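PDB 4EMY: aminotransferase class I and II from Anaerococcus prevotii, which binds pyridoxal 5'-phosphate and probably transfers amino groups between substrates as a homodimer. Local coordinates for residues D22-A27 against N41-T46; Y101-A106 against E285-L290; F152-D157 against N190-S195; D337-A342 against E397-L402. One frame throughout, in Å; residues are numbered along the deposited sequence.

Contact 1: D22-A27 against N41-T46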
loop_
_atom_site.group_PDB
_atom_site.type_symbol
_atom_site.label_atom_id
_atom_site.label_comp_id
_atom_site.label_asym_id
_atom_site.label_seq_id
_atom_site.Cartn_x
_atom_site.Cartn_y
_atom_site.Cartn_z
ATOM N N ASP A 22 1.545 1.076 23.276
ATOM C CA ASP A 22 1.862 1.500 24.640
ATOM C C ASP A 22 2.492 0.387 25.482
ATOM O O ASP A 22 3.541 0.598 26.107
ATOM C CB ASP A 22 0.607 2.031 25.334
ATOM C CG ASP A 22 0.106 3.323 24.729
ATOM O OD1 ASP A 22 0.843 3.947 23.934
ATOM O OD2 ASP A 22 -1.033 3.719 25.052
ATOM N N ILE A 23 1.846 -0.784 25.491
ATOM C CA ILE A 23 2.363 -1.963 26.186
ATOM C C ILE A 23 3.789 -2.228 25.719
ATOM O O ILE A 23 4.680 -2.488 26.524
ATOM C CB ILE A 23 1.490 -3.225 25.946
ATOM C CG1 ILE A 23 0.007 -2.988 26.302
ATOM C CG2 ILE A 23 2.052 -4.437 26.687
ATOM C CD1 ILE A 23 -0.290 -2.547 27.723
ATOM N N ASN A 24 3.996 -2.126 24.413
ATOM C CA ASN A 24 5.295 -2.379 23.818
ATOM C C ASN A 24 6.367 -1.352 24.192
ATOM O O ASN A 24 7.528 -1.713 24.405
ATOM C CB ASN A 24 5.172 -2.484 22.307
ATOM C CG ASN A 24 6.384 -3.120 21.681
ATOM O OD1 ASN A 24 6.655 -4.303 21.890
ATOM N ND2 ASN A 24 7.127 -2.340 20.915
ATOM N N ASN A 25 5.976 -0.079 24.259
ATOM C CA ASN A 25 6.857 0.962 24.780
ATOM C C ASN A 25 7.258 0.646 26.224
ATOM O O ASN A 25 8.446 0.662 26.560
ATOM C CB ASN A 25 6.195 2.342 24.700
ATOM C CG ASN A 25 6.234 2.943 23.297
ATOM O OD1 ASN A 25 7.156 2.691 22.511
ATOM N ND2 ASN A 25 5.233 3.766 22.986
ATOM N N LYS A 26 6.266 0.330 27.061
ATOM C CA LYS A 26 6.509 -0.028 28.461
ATOM C C LYS A 26 7.546 -1.144 28.619
ATOM O O LYS A 26 8.421 -1.065 29.486
ATOM C CB LYS A 26 5.210 -0.419 29.161
ATOM C CG LYS A 26 4.320 0.747 29.536
ATOM C CD LYS A 26 3.153 0.247 30.369
ATOM C CE LYS A 26 1.945 1.162 30.271
ATOM N NZ LYS A 26 0.786 0.600 31.018
ATOM N N ALA A 27 7.443 -2.169 27.774
ATOM C CA ALA A 27 8.371 -3.293 27.793
ATOM C C ALA A 27 9.798 -2.852 27.488
ATOM O O ALA A 27 10.740 -3.259 28.173
ATOM C CB ALA A 27 7.928 -4.366 26.817
ATOM N N ASN A 41 8.962 -10.006 27.524
ATOM C CA ASN A 41 8.263 -9.221 26.506
ATOM C C ASN A 41 7.443 -10.096 25.556
ATOM O O ASN A 41 7.947 -10.552 24.524
ATOM C CB ASN A 41 9.272 -8.372 25.724
ATOM C CG ASN A 41 8.615 -7.384 24.771
ATOM O OD1 ASN A 41 7.388 -7.233 24.720
ATOM N ND2 ASN A 41 9.449 -6.692 24.006
ATOM N N ALA A 42 6.178 -10.310 25.909
ATOM C CA ALA A 42 5.311 -11.217 25.174
ATOM C C ALA A 42 4.127 -10.472 24.552
ATOM O O ALA A 42 2.982 -10.928 24.616
ATOM C CB ALA A 42 4.831 -12.319 26.099
ATOM N N ALA A 43 4.424 -9.336 23.926
ATOM C CA ALA A 43 3.399 -8.396 23.474
ATOM C C ALA A 43 3.040 -8.505 21.988
ATOM O O ALA A 43 1.879 -8.752 21.647
ATOM C CB ALA A 43 3.808 -6.972 23.819
ATOM N N LEU A 44 4.032 -8.328 21.114
ATOM C CA LEU A 44 3.780 -8.208 19.672
ATOM C C LEU A 44 4.188 -9.423 18.840
ATOM O O LEU A 44 5.098 -10.171 19.199
ATOM C CB LEU A 44 4.436 -6.943 19.108
ATOM C CG LEU A 44 4.060 -5.579 19.696
ATOM C CD1 LEU A 44 4.777 -4.479 18.931
ATOM C CD2 LEU A 44 2.559 -5.346 19.686
ATOM N N GLY A 45 3.501 -9.590 17.711
ATOM C CA GLY A 45 3.699 -10.726 16.820
ATOM C C GLY A 45 4.877 -10.603 15.870
ATOM O O GLY A 45 4.705 -10.432 14.662
ATOM N N THR A 46 6.080 -10.698 16.411
ATOM C CA THR A 46 7.264 -10.790 15.574
ATOM C C THR A 46 8.150 -11.885 16.119
ATOM O O THR A 46 8.410 -11.937 17.319
ATOM C CB THR A 46 8.026 -9.460 15.514
ATOM O OG1 THR A 46 7.129 -8.430 15.086
ATOM C CG2 THR A 46 9.150 -9.545 14.522
#

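Contact 2: Y101-A106 against E285-L290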
loop_
_atom_site.group_PDB
_atom_site.type_symbol
_atom_site.label_atom_id
_atom_site.label_comp_id
_atom_site.label_asym_id
_atom_site.label_seq_id
_atom_site.Cartn_x
_atom_site.Cartn_y
_atom_site.Cartn_z
ATOM N N TYR A 101 -10.978 -21.852 -11.582
ATOM C CA TYR A 101 -10.105 -20.769 -12.000
ATOM C C TYR A 101 -9.502 -20.052 -10.798
ATOM O O TYR A 101 -10.195 -19.738 -9.832
ATOM C CB TYR A 101 -10.858 -19.811 -12.929
ATOM C CG TYR A 101 -11.415 -20.499 -14.165
ATOM C CD1 TYR A 101 -10.599 -20.763 -15.275
ATOM C CD2 TYR A 101 -12.755 -20.904 -14.220
ATOM C CE1 TYR A 101 -11.102 -21.402 -16.401
ATOM C CE2 TYR A 101 -13.269 -21.542 -15.344
ATOM C CZ TYR A 101 -12.442 -21.788 -16.431
ATOM O OH TYR A 101 -12.951 -22.420 -17.548
ATOM N N ILE A 102 -8.196 -19.822 -10.857
ATOM C CA ILE A 102 -7.461 -19.220 -9.751
ATOM C C ILE A 102 -6.566 -18.077 -10.241
ATOM O O ILE A 102 -5.810 -18.233 -11.211
ATOM C CB ILE A 102 -6.607 -20.279 -9.011
ATOM C CG1 ILE A 102 -7.496 -21.383 -8.428
ATOM C CG2 ILE A 102 -5.752 -19.642 -7.917
ATOM C CD1 ILE A 102 -6.739 -22.636 -8.040
ATOM N N SER A 103 -6.657 -16.933 -9.561
ATOM C CA SER A 103 -5.780 -15.793 -9.838
ATOM C C SER A 103 -5.278 -15.120 -8.569
ATOM O O SER A 103 -5.981 -15.062 -7.564
ATOM C CB SER A 103 -6.479 -14.770 -10.728
ATOM O OG SER A 103 -5.539 -13.852 -11.255
ATOM N N ALA A 104 -4.047 -14.616 -8.639
ATOM C CA ALA A 104 -3.385 -13.943 -7.526
ATOM C C ALA A 104 -3.033 -12.522 -7.932
ATOM O O ALA A 104 -2.614 -12.286 -9.063
ATOM C CB ALA A 104 -2.137 -14.709 -7.133
ATOM N N ILE A 105 -3.236 -11.579 -7.015
ATOM C CA ILE A 105 -2.887 -10.170 -7.226
ATOM C C ILE A 105 -2.065 -9.652 -6.050
ATOM O O ILE A 105 -2.536 -9.655 -4.905
ATOM C CB ILE A 105 -4.135 -9.274 -7.413
ATOM C CG1 ILE A 105 -4.718 -9.441 -8.814
ATOM C CG2 ILE A 105 -3.789 -7.802 -7.227
ATOM C CD1 ILE A 105 -5.804 -10.481 -8.917
ATOM N N ALA A 106 -0.843 -9.206 -6.343
ATOM C CA ALA A 106 0.057 -8.647 -5.333
ATOM C C ALA A 106 -0.610 -7.539 -4.526
ATOM O O ALA A 106 -1.282 -6.672 -5.082
ATOM C CB ALA A 106 1.333 -8.136 -5.981
ATOM N N GLU A 285 -13.290 -10.724 -13.635
ATOM C CA GLU A 285 -13.941 -9.648 -12.887
ATOM C C GLU A 285 -13.173 -9.305 -11.603
ATOM O O GLU A 285 -13.019 -8.130 -11.255
ATOM C CB GLU A 285 -15.362 -10.089 -12.559
ATOM C CG GLU A 285 -16.190 -9.155 -11.702
ATOM C CD GLU A 285 -17.474 -9.826 -11.246
ATOM O OE1 GLU A 285 -17.632 -10.046 -10.026
ATOM O OE2 GLU A 285 -18.313 -10.167 -12.115
ATOM N N PHE A 286 -12.702 -10.347 -10.917
ATOM C CA PHE A 286 -11.881 -10.234 -9.712
ATOM C C PHE A 286 -10.551 -9.572 -10.050
ATOM O O PHE A 286 -10.181 -8.582 -9.423
ATOM C CB PHE A 286 -11.693 -11.629 -9.104
ATOM C CG PHE A 286 -10.638 -11.717 -8.039
ATOM C CD1 PHE A 286 -10.908 -11.327 -6.736
ATOM C CD2 PHE A 286 -9.383 -12.241 -8.332
ATOM C CE1 PHE A 286 -9.934 -11.428 -5.753
ATOM C CE2 PHE A 286 -8.411 -12.349 -7.354
ATOM C CZ PHE A 286 -8.686 -11.940 -6.065
ATOM N N GLU A 287 -9.855 -10.108 -11.054
ATOM C CA GLU A 287 -8.608 -9.527 -11.570
ATOM C C GLU A 287 -8.748 -8.044 -11.911
ATOM O O GLU A 287 -7.936 -7.235 -11.481
ATOM C CB GLU A 287 -8.134 -10.276 -12.819
ATOM C CG GLU A 287 -7.634 -11.691 -12.582
ATOM C CD GLU A 287 -7.289 -12.419 -13.873
ATOM O OE1 GLU A 287 -7.662 -11.918 -14.958
ATOM O OE2 GLU A 287 -6.648 -13.492 -13.806
ATOM N N ALA A 288 -9.774 -7.696 -12.684
ATOM C CA ALA A 288 -10.010 -6.313 -13.092
ATOM C C ALA A 288 -10.221 -5.398 -11.893
ATOM O O ALA A 288 -9.683 -4.293 -11.848
ATOM C CB ALA A 288 -11.201 -6.232 -14.029
ATOM N N SER A 289 -10.991 -5.881 -10.921
ATOM C CA SER A 289 -11.366 -5.095 -9.761
ATOM C C SER A 289 -10.181 -4.793 -8.855
ATOM O O SER A 289 -9.934 -3.635 -8.521
ATOM C CB SER A 289 -12.456 -5.809 -8.975
ATOM O OG SER A 289 -12.976 -4.956 -7.974
ATOM N N LEU A 290 -9.454 -5.833 -8.460
ATOM C CA LEU A 290 -8.272 -5.671 -7.609
ATOM C C LEU A 290 -7.114 -4.916 -8.273
ATOM O O LEU A 290 -6.341 -4.242 -7.589
ATOM C CB LEU A 290 -7.806 -7.015 -7.034
ATOM C CG LEU A 290 -8.392 -7.320 -5.647
ATOM C CD1 LEU A 290 -9.871 -7.701 -5.692
ATOM C CD2 LEU A 290 -7.576 -8.398 -4.959
#

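Contact 3: F152-D157 against N190-S195. With PLP (pyridoxal-5'-phosphate), chain E.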
loop_
_atom_site.group_PDB
_atom_site.type_symbol
_atom_site.label_atom_id
_atom_site.label_comp_id
_atom_site.label_asym_id
_atom_site.label_seq_id
_atom_site.Cartn_x
_atom_site.Cartn_y
_atom_site.Cartn_z
ATOM N N PHE A 152 -19.710 -13.482 15.771
ATOM C CA PHE A 152 -20.354 -14.677 16.317
ATOM C C PHE A 152 -19.398 -15.367 17.304
ATOM O O PHE A 152 -18.177 -15.245 17.166
ATOM C CB PHE A 152 -20.766 -15.635 15.191
ATOM C CG PHE A 152 -19.615 -16.378 14.567
ATOM C CD1 PHE A 152 -19.249 -17.639 15.029
ATOM C CD2 PHE A 152 -18.897 -15.823 13.516
ATOM C CE1 PHE A 152 -18.188 -18.326 14.459
ATOM C CE2 PHE A 152 -17.837 -16.508 12.941
ATOM C CZ PHE A 152 -17.481 -17.760 13.416
ATOM N N GLU A 153 -19.955 -16.093 18.279
ATOM C CA GLU A 153 -19.160 -16.800 19.291
ATOM C C GLU A 153 -18.302 -17.899 18.668
ATOM O O GLU A 153 -18.812 -18.948 18.286
ATOM C CB GLU A 153 -20.058 -17.391 20.383
ATOM C CG GLU A 153 -20.746 -16.363 21.271
ATOM C CD GLU A 153 -22.024 -16.897 21.906
ATOM O OE1 GLU A 153 -23.122 -16.489 21.464
ATOM O OE2 GLU A 153 -21.939 -17.730 22.838
ATOM N N PHE A 154 -17.001 -17.634 18.573
ATOM C CA PHE A 154 -16.000 -18.548 17.998
ATOM C C PHE A 154 -16.122 -19.993 18.495
ATOM O O PHE A 154 -16.280 -20.918 17.697
ATOM C CB PHE A 154 -14.590 -18.035 18.341
ATOM C CG PHE A 154 -13.529 -18.385 17.328
ATOM C CD1 PHE A 154 -12.359 -17.640 17.265
ATOM C CD2 PHE A 154 -13.688 -19.440 16.439
ATOM C CE1 PHE A 154 -11.368 -17.941 16.348
ATOM C CE2 PHE A 154 -12.703 -19.740 15.513
ATOM C CZ PHE A 154 -11.541 -18.990 15.470
ATOM N N PHE A 155 -16.043 -20.172 19.812
ATOM C CA PHE A 155 -15.850 -21.491 20.407
ATOM C C PHE A 155 -17.077 -22.030 21.133
ATOM O O PHE A 155 -17.992 -21.285 21.484
ATOM C CB PHE A 155 -14.677 -21.461 21.392
ATOM C CG PHE A 155 -13.393 -20.939 20.806
ATOM C CD1 PHE A 155 -12.652 -21.706 19.912
ATOM C CD2 PHE A 155 -12.908 -19.692 21.170
ATOM C CE1 PHE A 155 -11.464 -21.228 19.385
ATOM C CE2 PHE A 155 -11.722 -19.210 20.645
ATOM C CZ PHE A 155 -11.000 -19.978 19.752
ATOM N N THR A 156 -17.080 -23.339 21.351
ATOM C CA THR A 156 -18.039 -23.975 22.238
ATOM C C THR A 156 -17.387 -24.036 23.609
ATOM O O THR A 156 -16.230 -23.660 23.756
ATOM C CB THR A 156 -18.404 -25.395 21.763
ATOM O OG1 THR A 156 -17.218 -26.201 21.682
ATOM C CG2 THR A 156 -19.093 -25.347 20.401
ATOM N N ASP A 157 -18.121 -24.507 24.610
ATOM C CA ASP A 157 -17.570 -24.636 25.955
ATOM C C ASP A 157 -16.386 -25.611 26.022
ATOM O O ASP A 157 -15.577 -25.550 26.951
ATOM C CB ASP A 157 -18.673 -25.012 26.953
ATOM C CG ASP A 157 -19.612 -23.844 27.257
ATOM O OD1 ASP A 157 -19.317 -22.703 26.822
ATOM O OD2 ASP A 157 -20.644 -24.065 27.933
ATOM N N ASN A 190 -4.851 -15.538 15.067
ATOM C CA ASN A 190 -4.503 -14.463 15.974
ATOM C C ASN A 190 -5.829 -13.863 16.487
ATOM O O ASN A 190 -6.633 -13.367 15.682
ATOM C CB ASN A 190 -3.647 -13.444 15.212
ATOM C CG ASN A 190 -3.515 -12.118 15.928
ATOM O OD1 ASN A 190 -3.426 -12.054 17.151
ATOM N ND2 ASN A 190 -3.481 -11.048 15.160
ATOM N N PRO A 191 -6.070 -13.874 17.819
ATOM C CA PRO A 191 -5.221 -14.148 18.992
ATOM C C PRO A 191 -5.121 -15.590 19.527
ATOM O O PRO A 191 -4.123 -15.931 20.182
ATOM C CB PRO A 191 -5.865 -13.277 20.073
ATOM C CG PRO A 191 -7.297 -13.161 19.687
ATOM C CD PRO A 191 -7.429 -13.474 18.225
ATOM N N THR A 192 -6.130 -16.417 19.257
ATOM C CA THR A 192 -6.337 -17.664 20.001
ATOM C C THR A 192 -5.285 -18.752 19.803
ATOM O O THR A 192 -4.938 -19.452 20.753
ATOM C CB THR A 192 -7.714 -18.264 19.705
ATOM O OG1 THR A 192 -7.752 -18.703 18.343
ATOM C CG2 THR A 192 -8.789 -17.224 19.928
ATOM N N GLY A 193 -4.789 -18.893 18.576
ATOM C CA GLY A 193 -3.864 -19.969 18.226
ATOM C C GLY A 193 -4.604 -21.194 17.720
ATOM O O GLY A 193 -4.001 -22.237 17.458
ATOM N N TYR A 194 -5.919 -21.060 17.577
ATOM C CA TYR A 194 -6.777 -22.154 17.146
ATOM C C TYR A 194 -6.738 -22.372 15.642
ATOM O O TYR A 194 -6.572 -21.429 14.878
ATOM C CB TYR A 194 -8.220 -21.879 17.569
ATOM C CG TYR A 194 -9.149 -23.042 17.333
ATOM C CD1 TYR A 194 -9.060 -24.189 18.115
ATOM C CD2 TYR A 194 -10.110 -22.998 16.331
ATOM C CE1 TYR A 194 -9.898 -25.266 17.908
ATOM C CE2 TYR A 194 -10.961 -24.071 16.116
ATOM C CZ TYR A 194 -10.851 -25.206 16.909
ATOM O OH TYR A 194 -11.688 -26.289 16.715
ATOM N N SER A 195 -6.902 -23.623 15.226
ATOM C CA SER A 195 -7.142 -23.948 13.825
ATOM C C SER A 195 -8.423 -24.772 13.716
ATOM O O SER A 195 -8.598 -25.748 14.450
ATOM C CB SER A 195 -5.966 -24.731 13.239
ATOM O OG SER A 195 -4.741 -24.030 13.378
HETATM N N1 PLP E . -3.681 -11.164 9.352
HETATM C C2 PLP E . -3.548 -11.520 10.684
HETATM C C2A PLP E . -4.547 -12.438 11.321
HETATM C C3 PLP E . -2.481 -11.042 11.440
HETATM O O3 PLP E . -2.356 -11.395 12.749
HETATM C C4 PLP E . -1.545 -10.192 10.887
HETATM C C4A PLP E . -0.937 -9.179 11.818
HETATM O O4A PLP E . 0.171 -9.369 12.327
HETATM C C5 PLP E . -1.678 -9.843 9.544
HETATM C C6 PLP E . -2.749 -10.324 8.781
HETATM C C5A PLP E . -0.656 -8.896 8.933
HETATM O O4P PLP E . -0.360 -9.191 7.587
HETATM P P PLP E . 0.643 -8.197 6.837
HETATM O O1P PLP E . -0.196 -7.056 6.325
HETATM O O2P PLP E . 1.336 -8.970 5.737
HETATM O O3P PLP E . 1.670 -7.647 7.794
#

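Contact 4: D337-A342 against E397-L402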
loop_
_atom_site.group_PDB
_atom_site.type_symbol
_atom_site.label_atom_id
_atom_site.label_comp_id
_atom_site.label_asym_id
_atom_site.label_seq_id
_atom_site.Cartn_x
_atom_site.Cartn_y
_atom_site.Cartn_z
ATOM N N ASP A 337 5.016 -26.088 22.999
ATOM C CA ASP A 337 5.043 -27.307 23.801
ATOM C C ASP A 337 5.368 -27.003 25.260
ATOM O O ASP A 337 4.726 -27.532 26.169
ATOM C CB ASP A 337 6.045 -28.310 23.232
ATOM C CG ASP A 337 5.561 -28.956 21.950
ATOM O OD1 ASP A 337 4.336 -29.107 21.779
ATOM O OD2 ASP A 337 6.409 -29.322 21.112
ATOM N N VAL A 338 6.357 -26.140 25.474
ATOM C CA VAL A 338 6.753 -25.750 26.817
ATOM C C VAL A 338 5.611 -24.979 27.465
ATOM O O VAL A 338 5.317 -25.183 28.643
ATOM C CB VAL A 338 8.081 -24.962 26.819
ATOM C CG1 VAL A 338 8.390 -24.392 28.194
ATOM C CG2 VAL A 338 9.215 -25.871 26.375
ATOM N N PHE A 339 4.945 -24.128 26.687
ATOM C CA PHE A 339 3.772 -23.404 27.176
ATOM C C PHE A 339 2.678 -24.364 27.625
ATOM O O PHE A 339 2.249 -24.309 28.775
ATOM C CB PHE A 339 3.222 -22.439 26.120
ATOM C CG PHE A 339 2.280 -21.404 26.679
ATOM C CD1 PHE A 339 0.928 -21.691 26.857
ATOM C CD2 PHE A 339 2.746 -20.142 27.034
ATOM C CE1 PHE A 339 0.065 -20.741 27.377
ATOM C CE2 PHE A 339 1.888 -19.189 27.556
ATOM C CZ PHE A 339 0.547 -19.491 27.728
ATOM N N VAL A 340 2.249 -25.246 26.721
ATOM C CA VAL A 340 1.151 -26.184 26.992
ATOM C C VAL A 340 1.460 -27.154 28.150
ATOM O O VAL A 340 0.582 -27.452 28.961
ATOM C CB VAL A 340 0.714 -26.927 25.708
ATOM C CG1 VAL A 340 -0.322 -27.999 26.013
ATOM C CG2 VAL A 340 0.149 -25.931 24.709
ATOM N N THR A 341 2.704 -27.620 28.225
ATOM C CA THR A 341 3.166 -28.464 29.335
ATOM C C THR A 341 3.079 -27.727 30.680
ATOM O O THR A 341 2.585 -28.279 31.666
ATOM C CB THR A 341 4.597 -28.985 29.073
ATOM O OG1 THR A 341 4.552 -29.994 28.057
ATOM C CG2 THR A 341 5.226 -29.572 30.326
ATOM N N ALA A 342 3.544 -26.480 30.702
ATOM C CA ALA A 342 3.494 -25.652 31.902
ATOM C C ALA A 342 2.057 -25.287 32.285
ATOM O O ALA A 342 1.676 -25.402 33.451
ATOM C CB ALA A 342 4.341 -24.402 31.722
ATOM N N GLU A 397 13.198 -20.994 27.675
ATOM C CA GLU A 397 13.539 -21.072 29.102
ATOM C C GLU A 397 12.741 -20.121 30.015
ATOM O O GLU A 397 12.630 -20.360 31.216
ATOM C CB GLU A 397 15.058 -20.930 29.326
ATOM C CG GLU A 397 15.628 -19.530 29.129
ATOM C CD GLU A 397 16.108 -19.246 27.704
ATOM O OE1 GLU A 397 15.416 -19.613 26.714
ATOM O OE2 GLU A 397 17.193 -18.626 27.576
ATOM N N LYS A 398 12.174 -19.064 29.442
ATOM C CA LYS A 398 11.372 -18.120 30.217
ATOM C C LYS A 398 9.891 -18.493 30.316
ATOM O O LYS A 398 9.185 -17.977 31.182
ATOM C CB LYS A 398 11.497 -16.707 29.652
ATOM C CG LYS A 398 12.797 -16.001 29.988
ATOM C CD LYS A 398 12.717 -14.558 29.518
ATOM C CE LYS A 398 14.083 -13.892 29.464
ATOM N NZ LYS A 398 14.002 -12.615 28.698
ATOM N N ILE A 399 9.425 -19.383 29.441
ATOM C CA ILE A 399 7.998 -19.735 29.376
ATOM C C ILE A 399 7.441 -20.253 30.714
ATOM O O ILE A 399 6.372 -19.809 31.139
ATOM C CB ILE A 399 7.678 -20.746 28.243
ATOM C CG1 ILE A 399 8.387 -20.374 26.930
ATOM C CG2 ILE A 399 6.172 -20.872 28.044
ATOM C CD1 ILE A 399 7.545 -19.618 25.929
ATOM N N PRO A 400 8.161 -21.182 31.386
ATOM C CA PRO A 400 7.649 -21.680 32.670
ATOM C C PRO A 400 7.332 -20.566 33.674
ATOM O O PRO A 400 6.231 -20.546 34.221
ATOM C CB PRO A 400 8.787 -22.567 33.178
ATOM C CG PRO A 400 9.460 -23.039 31.938
ATOM C CD PRO A 400 9.420 -21.858 31.013
ATOM N N LYS A 401 8.274 -19.648 33.895
ATOM C CA LYS A 401 8.033 -18.494 34.766
ATOM C C LYS A 401 6.804 -17.726 34.285
ATOM O O LYS A 401 5.883 -17.480 35.063
ATOM C CB LYS A 401 9.272 -17.585 34.846
ATOM C CG LYS A 401 9.045 -16.227 35.512
ATOM C CD LYS A 401 10.243 -15.744 36.343
ATOM C CE LYS A 401 11.535 -15.537 35.540
ATOM N NZ LYS A 401 11.511 -14.407 34.559
ATOM N N LEU A 402 6.794 -17.384 32.994
ATOM C CA LEU A 402 5.685 -16.671 32.364
ATOM C C LEU A 402 4.352 -17.376 32.588
ATOM O O LEU A 402 3.327 -16.718 32.771
ATOM C CB LEU A 402 5.943 -16.479 30.860
ATOM C CG LEU A 402 4.814 -16.128 29.872
ATOM C CD1 LEU A 402 4.124 -14.804 30.170
ATOM C CD2 LEU A 402 5.363 -16.110 28.457
#

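Contact 1: D22-A27 against N41-T46
Asn24 lays its carboxamide against the end of Leu44, the two side chains crossing at about a right angle. Methyl CD1 of Leu44 approaches Asn24 CG to 3.5 Å, so the branched leucine packs on the amide by van der Waals contact. With chi1 at -164°, CG of Asn24 swings away from its backbone N and out of the helix toward the loop. Both residues are partly exposed, and a polar amide that can also pack against a methyl suits such a boundary.

The tighter part of the contact centres on buried Ala27, Ala43 and Ile23, with Asn41 at its border. Ala27 CB meets Asn41 OD1 at 3.6 Å, and Ile23 CG2 lies 4.2 Å from Ala43 CB. The short alanines let the chain come near the helix, the CA atoms of Ala27 and Asn41 being 6.1 Å apart, while Phe379 and Ile381 close in on Ile23. Asn25 and Lys26 are exposed on the part of the helix turned from the loop, and Lys26 NZ pairs with Glu374.

Beyond the packing, Ala43 O is hydrogen-bonded to Arg388, and the side chain of Leu44 lies about 8 Å from the cofactor. This is the N-terminal helix of an aminotransferase of class I, packed on the segment that follows the short strand 40-41 and runs toward the pyridoxal phosphate pocket.

Contact 2: Y101-A106 against E285-L290
Ile105 gives up the most surface in this contact, followed by Ser103 and Glu287. Segments 101-106 and 285-290 run almost parallel, at 7°, their axes 9.1 Å apart, and Ser103 and Ile105, two positions apart on the strand, both face the helix. The long, branched isoleucine meets the helix with two branches: CD1 slides past the ring of Phe286, 3.6 Å from CE2, while CG2 comes within 4.1 Å of Leu290 CB.

Ser103 is small enough for the strand to sit close and still offers a hydroxyl. Its OG donates to Glu287 OE2 at 2.8 Å, meeting the anti lone pair of the carboxylate, the one turned away from the other oxygen. Glu287 reaches it because its chain is extended beyond CG (chi2 175°), running from the flank of the helix to the strand. Arg85 adds a weak bond to Ser103 OG and a long, weak ion pair with Glu287 OE2.

The apolar part thus glues an outer strand of the large-domain sheet to its covering helix. The serine bond, with Arg85 nearby, probably eases the cost of placing a carboxylate at the margin of this buried layer and would tend to keep it ionised.

Contact 3: F152-D157 against N190-S195
Phe155 drives its edge into the face of Tyr194 while its own face lies on the ring of its chain neighbour, Phe154. The pair with Tyr194 is edge-to-face (T-shaped), with planes at 90° and centroids 5.3 Å apart; CE1 of Phe155 stands 3.6 Å from Tyr194 CG, offset toward the rim of the tyrosine ring. Phe154 CG sits over the middle of the Phe155 ring, 3.8 Å above its plane. The two phenylalanine rings leave the backbone differently: CG of Phe154 is anti to N (chi1 -151°), that of Phe155 anti to the carbonyl carbon.

Thr192 and Phe155 point at each other from opposite directions, methyl CG2 of the threonine at the ring's edge, 3.5 Å from CZ. The hydroxyl serves the turn: rotated between backbone N and carbonyl carbon (chi1 68°), OG1 accepts from Tyr194 N at 3.1 Å, an ST turn, and is also hydrogen-bonded to Asn189. Gly193, at positive phi, permits the bend, and Tyr194 sends its hydroxyl to Glu200. Threonine suits both needs: the methyl packs on Phe155, while OG1, also beside that ring's edge, holds the turn.

Two residues before Thr192, Asn190 ND2 donates to O3 of the cofactor at 2.7 Å, while its OD1 is held by Arg388. A cis peptide bond follows, before Pro191. The run Asn-Pro-Thr-Gly with its cis proline is a characteristic cofactor-contacting loop of aminotransferases of class I, Asn190 being its pocket residue, here backed by an aromatic cluster.

Contact 4: D337-A342 against E397-L402
Helix 315-345 passes the start of helix 399-411 at close range, the CA atoms of Phe339 and Ile399 lying 6.0 Å apart and those of Ala342 and Pro400 5.8 Å. At the second pair Ala342, with only a methyl, allows the proline close: its CB stands 4.4 Å from the CA of Pro400. Proline itself fits the first turn of a helix, where its missing N-H costs no helical bond.

Ile399 has the largest area in the contact. Its CG2 branch lies 3.6 Å from both CA and CD2 of Phe339, so the methyl nestles between the helix backbone and the aromatic ring. The Phe339 ring, its CG anti to the backbone N (chi1 -164°), also packs on Thr359, Ile361 and Val403. Val338 takes up the other shoulder: CG1, likewise anti to its N, comes to 3.7 Å from Ile399 CB and 3.9 Å from Pro400 CD. Beta-branched valine and isoleucine are stiff and broad near the backbone, well suited to such shallow meshing.

On the outward face of helix 315-345, exposed Thr341 turns its hydroxyl back to Asp337 O, which receives the backbone N of Thr341 on the opposite face of its plane. The whole is apolar helix-helix packing in the small C-terminal part of the aminotransferase fold, joining its long helix to the last helix of the chain, over the antiparallel strand 359-362.

How the contacts relate
Contacts 2 and 3 belong to the large-domain side: one packs helix on strand at the outer strand 101-107, the other joins two loops that follow strands of the same sheet. Contacts 1 and 4 have their centres about 18 Å apart, on the same side of the chain's centre, and strand 40-41 leads into the loop of contact 1 and also touches residues of contact 4. Contacts 2, 3 and 4 are buried, contact 1 only partly, and its leucine meets an amide. Among the four, a hydrogen bond between segments occurs in contact 2 alone; contact 3 relies on rings, contact 4 on aliphatic groups with one phenylalanine ring. Arg388 links contacts 1 and 3 near the cofactor.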